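Side-chain contacts in aromatic amino acid beta-eliminating lyase/threonine aldolase (Exiguobacterium sibiricum, PDB 3LWS), which is a pyridoxal-phosphate-dependent enzyme of the beta-eliminating lyase family, with the aminotransferase-like fold of that clan: residues Q75-A78 against L79-S83; A299-S302 against P303-Q307; A32-A35 against D36-S40. All blocks are in the same frame, centred on the assembly; numbering follows the deposited sequence.

How the interactions relate
Interaction 1 is a core contact, while interaction 2 lies half buried and interaction 3 lies at the surface of the chain, against the second subunit. Interactions 1 and 2 are each one piece of a single helix, 71-86 and 298-312. Their centres are about 44 Å apart, on opposite sides of the chain's centre. Both pair a beta-branched residue with an apolar one a turn later. Interaction 1 has an unbroken run of backbone bonds, but a proline interrupts the run in interaction 2. Interaction 3 belongs to a loop and has one bond, that of a beta turn. None of the three touches another.

Interaction 1 of 3, residues Q75-A78 against L79-S83; sequences QQVA and LRIWS
A78 and W82 meet one turn apart on a helix. W82 N donates to A78 O at 3.0 Å. The same oxygen also has the W82 indole beside it: CD1 comes to 3.3 Å of A78 O, set obliquely to the ring. W82 thus approaches A78 O with both its N-H and its indole CD1.

L79 repeats the spacing with Q75. Its N donates to Q75 O at 3.0 Å. Its CG sits beside the backbone N (chi1 -70°), which brings CG close beside Q75 O, 3.4 Å away.

V77 faces I81 and supplies the apolar part. V77 CG1 stands anti to the backbone N and reaches I81 CD1 at 3.3 Å, tighter than a usual van der Waals contact. The two side chains cross obliquely. I81 CG1 also rests 3.2 Å from V77 O, the carbonyl that accepts the I81 N-H. R80 N completes the regular set by bonding Q76 O.

The polar ends bond to partners elsewhere in the fold. The Q75 amide bonds H173 and D175. R80 forms a salt bridge with D84, and Q76 bonds Y233 as well as the backbone of R232 of the second subunit. W82 NE1 bonds S199 and its ring stacks with F222. This part of helix 71-86 is covered on several sides: V77, A78, R80 and I81 touch helix 220-232, Q76 and L79 meet helix 106-110, and Q75, L79 and W82 lie on strand 138-142 of the seven-stranded sheet.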
loop_
_atom_site.group_PDB
_atom_site.type_symbol
_atom_site.label_atom_id
_atom_site.label_comp_id
_atom_site.label_asym_id
_atom_site.label_seq_id
_atom_site.Cartn_x
_atom_site.Cartn_y
_atom_site.Cartn_z
ATOM N N GLN A 75 10.073 8.034 1.666
ATOM C CA GLN A 75 11.069 9.027 2.149
ATOM C C GLN A 75 11.637 8.707 3.533
ATOM O O GLN A 75 12.801 8.992 3.794
ATOM C CB GLN A 75 10.504 10.427 2.105
ATOM C CG GLN A 75 10.198 10.845 0.732
ATOM C CD GLN A 75 10.076 12.287 0.575
ATOM O OE1 GLN A 75 10.932 12.911 -0.095
ATOM N NE2 GLN A 75 9.014 12.880 1.165
ATOM N N GLN A 76 10.808 8.099 4.383
ATOM C CA GLN A 76 11.259 7.530 5.645
ATOM C C GLN A 76 12.330 6.500 5.394
ATOM O O GLN A 76 13.408 6.538 6.019
ATOM C CB GLN A 76 10.113 6.894 6.414
ATOM C CG GLN A 76 9.292 7.907 7.176
ATOM C CD GLN A 76 8.068 7.311 7.808
ATOM O OE1 GLN A 76 8.086 6.167 8.256
ATOM N NE2 GLN A 76 6.993 8.090 7.879
ATOM N N VAL A 77 12.060 5.607 4.447
ATOM C CA VAL A 77 13.069 4.611 4.095
ATOM C C VAL A 77 14.372 5.235 3.578
ATOM O O VAL A 77 15.466 4.801 3.956
ATOM C CB VAL A 77 12.547 3.615 3.079
ATOM C CG1 VAL A 77 13.758 2.763 2.516
ATOM C CG2 VAL A 77 11.494 2.758 3.714
ATOM N N ALA A 78 14.254 6.246 2.726
ATOM C CA ALA A 78 15.442 6.914 2.144
ATOM C C ALA A 78 16.327 7.470 3.258
ATOM O O ALA A 78 17.541 7.191 3.303
ATOM C CB ALA A 78 15.043 8.043 1.198
ATOM N N LEU A 79 15.700 8.241 4.145
ATOM C CA LEU A 79 16.418 8.920 5.243
ATOM C C LEU A 79 17.111 7.912 6.170
ATOM O O LEU A 79 18.293 8.086 6.533
ATOM C CB LEU A 79 15.488 9.848 6.037
ATOM C CG LEU A 79 14.978 11.127 5.344
ATOM C CD1 LEU A 79 14.290 12.037 6.307
ATOM C CD2 LEU A 79 16.073 11.873 4.726
ATOM N N ARG A 80 16.390 6.835 6.506
ATOM C CA ARG A 80 16.952 5.750 7.312
ATOM C C ARG A 80 18.163 5.097 6.646
ATOM O O ARG A 80 19.169 4.832 7.319
ATOM C CB ARG A 80 15.885 4.707 7.631
ATOM C CG ARG A 80 16.366 3.462 8.441
ATOM C CD ARG A 80 17.102 3.841 9.720
ATOM N NE ARG A 80 17.691 2.669 10.346
ATOM C CZ ARG A 80 17.075 1.907 11.245
ATOM N NH1 ARG A 80 15.832 2.157 11.624
ATOM N NH2 ARG A 80 17.702 0.851 11.744
ATOM N N ILE A 81 18.083 4.843 5.345
ATOM C CA ILE A 81 19.214 4.233 4.642
ATOM C C ILE A 81 20.423 5.150 4.744
ATOM O O ILE A 81 21.466 4.720 5.189
ATOM C CB ILE A 81 18.900 3.879 3.207
ATOM C CG1 ILE A 81 17.811 2.801 3.193
ATOM C CG2 ILE A 81 20.173 3.336 2.459
ATOM C CD1 ILE A 81 16.975 2.776 1.910
ATOM N N TRP A 82 20.266 6.414 4.398
ATOM C CA TRP A 82 21.364 7.364 4.517
ATOM C C TRP A 82 21.844 7.549 5.960
ATOM O O TRP A 82 23.029 7.622 6.183
ATOM C CB TRP A 82 21.049 8.729 3.906
ATOM C CG TRP A 82 20.720 8.715 2.416
ATOM C CD1 TRP A 82 19.636 9.315 1.831
ATOM C CD2 TRP A 82 21.465 8.099 1.335
ATOM N NE1 TRP A 82 19.660 9.119 0.477
ATOM C CE2 TRP A 82 20.779 8.397 0.139
ATOM C CE3 TRP A 82 22.662 7.361 1.256
ATOM C CZ2 TRP A 82 21.213 7.928 -1.112
ATOM C CZ3 TRP A 82 23.096 6.919 0.017
ATOM C CH2 TRP A 82 22.365 7.195 -1.149
ATOM N N SER A 83 20.939 7.593 6.924
ATOM C CA SER A 83 21.330 7.672 8.316
ATOM C C SER A 83 22.231 6.471 8.662
ATOM O O SER A 83 23.303 6.651 9.235
ATOM C CB SER A 83 20.105 7.681 9.225
ATOM O OG SER A 83 20.461 7.563 10.580
#

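Interaction 2 of 3, residues A299-S302 against P303-Q307; sequences ADIS and PKLEQ
I301 and L305 form the close-packed side of this helical turn. I301 CG2 meets L305 CD1 at 3.8 Å, methyl against methyl. The backbone follows the same pairing: L305 N donates to I301 O at 3.2 Å and 172°. K304 N adds a weak bond to that oxygen, so I301 O has two donors. S302 O is held by E306 N at 2.8 Å. The tightest carbon pair joins chain neighbours, S302 CB and P303 CD, 3.4 Å apart. L305 continues inward onto L5 of helix 4-10, V317, and L352 of helix 342-355, and I301 packs on F356.

The solvent side holds A299, D300 and the exposed ring of P303. P303 has no N-H to give, and its CD, in place of an N-H hydrogen, lies 3.5 Å from A299 O. D300 O likewise receives no bond from K304 N. K304, partly exposed, runs extended from CG onward, back past D300 O, with its CG 4.1 Å from that oxygen, and its side chain touches F356. D300 turns its carboxylate to the N of Q297.

The arrangement is that of a proline kink within a helix. It falls in the second turn of helix 298-312: two backbone bonds are missing, and the regular pattern resumes with L305.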
loop_
_atom_site.group_PDB
_atom_site.type_symbol
_atom_site.label_atom_id
_atom_site.label_comp_id
_atom_site.label_asym_id
_atom_site.label_seq_id
_atom_site.Cartn_x
_atom_site.Cartn_y
_atom_site.Cartn_z
ATOM N N ALA A 299 -15.552 32.695 7.962
ATOM C CA ALA A 299 -16.900 33.165 8.269
ATOM C C ALA A 299 -17.311 34.426 7.472
ATOM O O ALA A 299 -18.488 34.606 7.208
ATOM C CB ALA A 299 -17.017 33.434 9.767
ATOM N N ASP A 300 -16.337 35.266 7.121
ATOM C CA ASP A 300 -16.512 36.430 6.243
ATOM C C ASP A 300 -16.505 36.120 4.752
ATOM O O ASP A 300 -17.282 36.692 3.999
ATOM C CB ASP A 300 -15.384 37.436 6.452
ATOM C CG ASP A 300 -15.197 37.816 7.911
ATOM O OD1 ASP A 300 -16.180 38.262 8.504
ATOM O OD2 ASP A 300 -14.074 37.678 8.450
ATOM N N ILE A 301 -15.595 35.252 4.333
ATOM C CA ILE A 301 -15.308 35.007 2.907
ATOM C C ILE A 301 -16.089 33.834 2.338
ATOM O O ILE A 301 -16.564 33.902 1.205
ATOM C CB ILE A 301 -13.787 34.760 2.685
ATOM C CG1 ILE A 301 -12.979 35.934 3.215
ATOM C CG2 ILE A 301 -13.463 34.485 1.208
ATOM C CD1 ILE A 301 -13.458 37.324 2.819
ATOM N N SER A 302 -16.231 32.752 3.099
ATOM C CA SER A 302 -16.994 31.603 2.586
ATOM C C SER A 302 -18.350 31.990 1.921
ATOM O O SER A 302 -18.635 31.539 0.806
ATOM C CB SER A 302 -17.186 30.543 3.678
ATOM O OG SER A 302 -18.211 29.632 3.349
ATOM N N PRO A 303 -19.187 32.811 2.590
ATOM C CA PRO A 303 -20.490 33.151 1.978
ATOM C C PRO A 303 -20.377 33.805 0.613
ATOM O O PRO A 303 -21.211 33.540 -0.253
ATOM C CB PRO A 303 -21.111 34.138 2.967
ATOM C CG PRO A 303 -20.476 33.852 4.249
ATOM C CD PRO A 303 -19.051 33.427 3.922
ATOM N N LYS A 304 -19.347 34.630 0.415
ATOM C CA LYS A 304 -19.153 35.306 -0.874
ATOM C C LYS A 304 -18.882 34.266 -1.966
ATOM O O LYS A 304 -19.538 34.255 -3.018
ATOM C CB LYS A 304 -18.001 36.304 -0.816
ATOM C CG LYS A 304 -18.243 37.477 0.095
ATOM C CD LYS A 304 -17.102 38.486 0.048
ATOM C CE LYS A 304 -17.356 39.645 1.025
ATOM N NZ LYS A 304 -16.108 40.400 1.335
ATOM N N LEU A 305 -17.929 33.383 -1.675
ATOM C CA LEU A 305 -17.537 32.314 -2.574
ATOM C C LEU A 305 -18.680 31.360 -2.850
ATOM O O LEU A 305 -18.863 30.947 -3.994
ATOM C CB LEU A 305 -16.328 31.545 -2.007
ATOM C CG LEU A 305 -15.016 32.334 -1.973
ATOM C CD1 LEU A 305 -13.995 31.583 -1.131
ATOM C CD2 LEU A 305 -14.459 32.631 -3.406
ATOM N N GLU A 306 -19.423 31.003 -1.794
ATOM C CA GLU A 306 -20.590 30.158 -1.893
ATOM C C GLU A 306 -21.532 30.708 -2.972
ATOM O O GLU A 306 -21.893 30.012 -3.882
ATOM C CB GLU A 306 -21.344 30.106 -0.545
ATOM C CG GLU A 306 -22.706 29.368 -0.608
ATOM C CD GLU A 306 -23.551 29.472 0.662
ATOM O OE1 GLU A 306 -23.871 30.611 1.105
ATOM O OE2 GLU A 306 -23.922 28.415 1.195
ATOM N N GLN A 307 -21.916 31.972 -2.834
ATOM C CA GLN A 307 -22.844 32.605 -3.752
ATOM C C GLN A 307 -22.283 32.553 -5.181
ATOM O O GLN A 307 -22.911 31.986 -6.076
ATOM C CB GLN A 307 -23.122 34.037 -3.303
ATOM C CG GLN A 307 -24.210 34.719 -4.122
ATOM C CD GLN A 307 -24.580 36.122 -3.637
ATOM O OE1 GLN A 307 -23.794 36.811 -2.981
ATOM N NE2 GLN A 307 -25.777 36.558 -3.986
#

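Interaction 3 of 3, residues A32-A35 against D36-S40; sequences AAVA and DEMAS
A35 and M38 close a tight turn. M38 N donates to A35 O at 3.0 Å, and the N-H points well at the oxygen (167°). The donor stands above the carbonyl plane, off the lone pairs, with a C=O...N angle of 123°. This bond is the only one between 32-35 and 36-40.

Two side-chain contacts flank it. M38 is selenomethionine, and its SE lies 4.1 Å from V34 CG1. V34 CG1 is swung away from the backbone nitrogen (chi1 172°), which sets this methyl toward the selenium. The M38 chain is stretched through CB and CG, and bends only at its last torsion. The second contact is at the corner: E37 OE1 comes to 3.8 Å from A35 CB. E37 bends at its second torsion, and this brings OE1 back toward A35 CB. It is a loose van der Waals touch. M38 CB also lies 3.6 Å from A35 O, beside the turn bond.

The two corner residues, D36 and E37, both have helical-type backbone angles and reverse the chain. Outside the turn itself, V34 packs on V245 of helix 241-254, and S40 OG bonds S239 OG.

The rest of the setting comes from the second subunit. V34 and M38 both pack on V24 of that subunit. K28 of the second subunit packs on D36 and gives a weak hydrogen bond to V34 O. D36, M38 and S40, every second residue, make backbone hydrogen bonds to that subunit as well.

The motif is a type I beta turn, A35 to M38, in the loop between helix 24-31 and strand 41-42. It lies at the surface of the assembly and takes part in the contact between the two subunits.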
loop_
_atom_site.group_PDB
_atom_site.type_symbol
_atom_site.label_atom_id
_atom_site.label_comp_id
_atom_site.label_asym_id
_atom_site.label_seq_id
_atom_site.Cartn_x
_atom_site.Cartn_y
_atom_site.Cartn_z
ATOM N N ALA A 32 -8.612 0.341 -19.355
ATOM C CA ALA A 32 -9.600 -0.037 -20.399
ATOM C C ALA A 32 -9.005 -0.707 -21.643
ATOM O O ALA A 32 -9.686 -1.467 -22.330
ATOM C CB ALA A 32 -10.489 1.190 -20.779
ATOM N N ALA A 33 -7.740 -0.453 -21.922
ATOM C CA ALA A 33 -7.054 -1.051 -23.045
ATOM C C ALA A 33 -5.978 -2.079 -22.609
ATOM O O ALA A 33 -5.192 -2.540 -23.435
ATOM C CB ALA A 33 -6.434 0.057 -23.885
ATOM N N VAL A 34 -5.949 -2.428 -21.321
ATOM C CA VAL A 34 -4.973 -3.368 -20.808
ATOM C C VAL A 34 -5.553 -4.787 -20.938
ATOM O O VAL A 34 -6.645 -5.069 -20.449
ATOM C CB VAL A 34 -4.541 -2.981 -19.365
ATOM C CG1 VAL A 34 -3.685 -4.020 -18.738
ATOM C CG2 VAL A 34 -3.799 -1.618 -19.382
ATOM N N ALA A 35 -4.805 -5.668 -21.602
ATOM C CA ALA A 35 -5.190 -7.072 -21.810
ATOM C C ALA A 35 -5.473 -7.770 -20.501
ATOM O O ALA A 35 -4.644 -7.712 -19.600
ATOM C CB ALA A 35 -4.052 -7.834 -22.583
ATOM N N ASP A 36 -6.612 -8.470 -20.387
ATOM C CA ASP A 36 -6.920 -9.211 -19.153
ATOM C C ASP A 36 -5.809 -10.220 -18.838
ATOM O O ASP A 36 -5.575 -10.545 -17.683
ATOM C CB ASP A 36 -8.212 -10.002 -19.230
ATOM C CG ASP A 36 -9.467 -9.157 -19.216
ATOM O OD1 ASP A 36 -9.512 -8.033 -18.661
ATOM O OD2 ASP A 36 -10.458 -9.683 -19.766
ATOM N N GLU A 37 -5.106 -10.695 -19.863
ATOM C CA GLU A 37 -4.103 -11.730 -19.674
ATOM C C GLU A 37 -2.742 -11.183 -19.222
ATOM O O GLU A 37 -1.870 -11.951 -18.913
ATOM C CB GLU A 37 -3.960 -12.583 -20.958
ATOM C CG GLU A 37 -5.288 -13.208 -21.467
ATOM C CD GLU A 37 -6.268 -12.197 -22.097
ATOM O OE1 GLU A 37 -5.837 -11.158 -22.660
ATOM O OE2 GLU A 37 -7.487 -12.445 -22.022
HETATM N N MSE A 38 -2.545 -9.876 -19.138
HETATM C CA MSE A 38 -1.254 -9.370 -18.629
HETATM C C MSE A 38 -0.957 -9.901 -17.215
HETATM O O MSE A 38 -1.801 -9.766 -16.321
HETATM C CB MSE A 38 -1.231 -7.842 -18.626
HETATM C CG MSE A 38 0.195 -7.262 -18.702
HETATM SE SE MSE A 38 0.226 -5.327 -18.458
HETATM C CE MSE A 38 1.682 -4.845 -19.698
ATOM N N ALA A 39 0.232 -10.518 -17.018
ATOM C CA ALA A 39 0.598 -11.064 -15.711
ATOM C C ALA A 39 0.908 -9.950 -14.704
ATOM O O ALA A 39 1.507 -8.909 -15.018
ATOM C CB ALA A 39 1.803 -12.086 -15.799
ATOM N N SER A 40 0.511 -10.201 -13.478
ATOM C CA SER A 40 0.749 -9.291 -12.393
ATOM C C SER A 40 2.187 -9.336 -12.022
ATOM O O SER A 40 2.858 -10.322 -12.261
ATOM C CB SER A 40 -0.061 -9.696 -11.173
ATOM O OG SER A 40 0.433 -9.057 -9.995
#